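Local structure of chorismate synthase (Aquifex aeolicus, 1Q1L) at residues 45-50 with 60-65. The protein catalyses the last step of chorismate biosynthesis, probably with reduced FMN as cofactor, eliminating phosphate from 5-enolpyruvylshikimate-3-phosphate to give chorismate. Residues are numbered along the deposited sequence; the frame is centred on the assembly and turned at random.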
loop_
_atom_site.group_PDB
_atom_site.type_symbol
_atom_site.label_atom_id
_atom_site.label_comp_id
_atom_site.label_asym_id
_atom_site.label_seq_id
_atom_site.Cartn_x
_atom_site.Cartn_y
_atom_site.Cartn_z
ATOM N N ARG A 45 -11.026 18.259 22.872
ATOM C CA ARG A 45 -12.023 19.066 23.572
ATOM C C ARG A 45 -12.974 19.779 22.606
ATOM O O ARG A 45 -14.165 19.907 22.882
ATOM C CB ARG A 45 -11.338 20.090 24.487
ATOM C CG ARG A 45 -10.698 19.474 25.725
ATOM C CD ARG A 45 -10.451 20.519 26.810
ATOM N NE ARG A 45 -9.496 21.543 26.398
ATOM C CZ ARG A 45 -8.174 21.388 26.400
ATOM N NH1 ARG A 45 -7.633 20.245 26.803
ATOM N NH2 ARG A 45 -7.393 22.378 25.992
ATOM N N ARG A 46 -12.450 20.240 21.474
ATOM C CA ARG A 46 -13.277 20.919 20.488
ATOM C C ARG A 46 -14.303 19.955 19.900
ATOM O O ARG A 46 -15.452 20.332 19.671
ATOM C CB ARG A 46 -12.413 21.503 19.369
ATOM C CG ARG A 46 -11.463 22.607 19.820
ATOM C CD ARG A 46 -10.612 23.100 18.658
ATOM N NE ARG A 46 -11.428 23.687 17.594
ATOM C CZ ARG A 46 -11.296 23.394 16.303
ATOM N NH1 ARG A 46 -10.382 22.514 15.908
ATOM N NH2 ARG A 46 -12.074 23.985 15.403
ATOM N N ARG A 47 -13.896 18.709 19.662
ATOM C CA ARG A 47 -14.816 17.719 19.107
ATOM C C ARG A 47 -15.925 17.398 20.111
ATOM O O ARG A 47 -17.095 17.278 19.741
ATOM C CB ARG A 47 -14.086 16.421 18.747
ATOM C CG ARG A 47 -14.952 15.438 17.954
ATOM C CD ARG A 47 -14.331 14.047 17.886
ATOM N NE ARG A 47 -14.432 13.367 19.170
ATOM C CZ ARG A 47 -15.388 12.503 19.494
ATOM N NH1 ARG A 47 -16.336 12.186 18.625
ATOM N NH2 ARG A 47 -15.408 11.971 20.706
ATOM N N GLN A 48 -15.555 17.250 21.380
ATOM C CA GLN A 48 -16.534 16.944 22.420
ATOM C C GLN A 48 -17.631 17.997 22.510
ATOM O O GLN A 48 -18.808 17.661 22.603
ATOM C CB GLN A 48 -15.857 16.813 23.783
ATOM C CG GLN A 48 -15.041 15.553 23.957
ATOM C CD GLN A 48 -14.562 15.369 25.384
ATOM O OE1 GLN A 48 -13.810 16.191 25.913
ATOM N NE2 GLN A 48 -15.001 14.290 26.017
ATOM N N ARG A 49 -17.241 19.268 22.488
ATOM C CA ARG A 49 -18.200 20.366 22.574
ATOM C C ARG A 49 -18.991 20.525 21.278
ATOM O O ARG A 49 -19.773 21.466 21.133
ATOM C CB ARG A 49 -17.477 21.679 22.895
ATOM C CG ARG A 49 -16.635 21.635 24.164
ATOM C CD ARG A 49 -16.267 23.034 24.656
ATOM N NE ARG A 49 -14.827 23.291 24.635
ATOM C CZ ARG A 49 -14.117 23.510 23.530
ATOM N NH1 ARG A 49 -14.712 23.507 22.344
ATOM N NH2 ARG A 49 -12.812 23.738 23.612
ATOM N N GLY A 50 -18.790 19.599 20.345
ATOM C CA GLY A 50 -19.478 19.668 19.070
ATOM C C GLY A 50 -20.808 18.941 19.010
ATOM O O GLY A 50 -21.538 19.064 18.024
ATOM N N GLU A 60 -14.921 14.031 32.435
ATOM C CA GLU A 60 -15.767 13.940 31.251
ATOM C C GLU A 60 -14.984 14.323 30.000
ATOM O O GLU A 60 -15.257 13.826 28.909
ATOM C CB GLU A 60 -16.978 14.866 31.400
ATOM C CG GLU A 60 -17.959 14.798 30.239
ATOM C CD GLU A 60 -19.092 15.798 30.375
ATOM O OE1 GLU A 60 -18.813 17.017 30.368
ATOM O OE2 GLU A 60 -20.260 15.366 30.489
ATOM N N LYS A 61 -14.001 15.202 30.167
ATOM C CA LYS A 61 -13.188 15.662 29.049
ATOM C C LYS A 61 -12.257 14.586 28.490
ATOM O O LYS A 61 -11.548 13.910 29.237
ATOM C CB LYS A 61 -12.364 16.883 29.467
ATOM C CG LYS A 61 -13.212 18.055 29.934
ATOM C CD LYS A 61 -12.398 19.334 30.064
ATOM C CE LYS A 61 -13.270 20.482 30.561
ATOM N NZ LYS A 61 -14.502 20.650 29.734
ATOM N N ASP A 62 -12.273 14.432 27.171
ATOM C CA ASP A 62 -11.419 13.458 26.504
ATOM C C ASP A 62 -9.971 13.894 26.602
ATOM O O ASP A 62 -9.647 15.066 26.402
ATOM C CB ASP A 62 -11.788 13.315 25.025
ATOM C CG ASP A 62 -12.879 12.294 24.792
ATOM O OD1 ASP A 62 -12.750 11.160 25.303
ATOM O OD2 ASP A 62 -13.859 12.618 24.089
ATOM N N THR A 63 -9.101 12.945 26.919
ATOM C CA THR A 63 -7.684 13.227 27.026
ATOM C C THR A 63 -6.902 12.085 26.406
ATOM O O THR A 63 -7.299 10.919 26.490
ATOM C CB THR A 63 -7.247 13.396 28.493
ATOM O OG1 THR A 63 -7.759 12.310 29.272
ATOM C CG2 THR A 63 -7.756 14.712 29.054
ATOM N N ALA A 64 -5.789 12.426 25.775
ATOM C CA ALA A 64 -4.954 11.423 25.149
ATOM C C ALA A 64 -3.645 11.309 25.907
ATOM O O ALA A 64 -3.098 12.305 26.379
ATOM C CB ALA A 64 -4.683 11.797 23.703
ATOM N N GLU A 65 -3.159 10.085 26.047
ATOM C CA GLU A 65 -1.890 9.861 26.709
ATOM C C GLU A 65 -0.929 9.414 25.626
ATOM O O GLU A 65 -1.251 8.530 24.840
ATOM C CB GLU A 65 -2.007 8.773 27.787
ATOM C CG GLU A 65 -0.651 8.186 28.186
ATOM C CD GLU A 65 -0.693 7.334 29.444
ATOM O OE1 GLU A 65 -1.632 6.526 29.608
ATOM O OE2 GLU A 65 0.235 7.466 30.266
HETATM O O HOH W 1 -13.340 14.001 21.672
#
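Gln48, in the last turn of helix 37-48, pushes its carboxamide against the backbone of residues 60-62 and is gripped there by two hydrogen bonds. Its OE1 accepts from Asp62 N at 2.7 Å; the bond is nearly straight at the hydrogen (168°), but the donor stands above the carbonyl plane. NE2 donates to Glu60 O at 2.9 Å, meeting a lone pair in the plane of that carbonyl. With CG anti to its own carbonyl carbon (chi1 -73°) and the chain extended beyond, the side chain reaches from the helix end to the backbone of residues 60-62, which leads into strand 64-68. Replacing Gln48 with an alanine would probably leave Asp62 N and Glu60 O without these partners and residues 60-62 less firmly tied to the helix end.

The charged contacts gather on Asp62, whose carboxylate crosses the Gln48 amide with the planes 36° apart. Water 1 bridges the helix to it, accepting from Arg47 NE in the guanidinium plane at 2.8 Å and donating to Asp62 OD2. Arg47 NH2 adds a long salt bridge to the same oxygen, 3.8 Å away, while Arg140 forms another salt bridge with it, so that water 1, Arg47 and Arg140 all converge on OD2.

In this beta-alpha-beta sandwich, helix 37-48 packs on the four-stranded antiparallel sheet in which 64-68 is an edge strand within the chain, Ala64 resting on Ile40 and Leu44. Arg47, predicted to bind NADP(+), lies about 8 Å by side chain from Gln264 of the predicted FMN site.

Arg45 CD also meets Lys61 CD at 4.0 Å, the aliphatic parts of the two chains crossing. The Arg45 guanidinium turns to Glu38, and its NE stays 6.1 Å from Lys61 NZ.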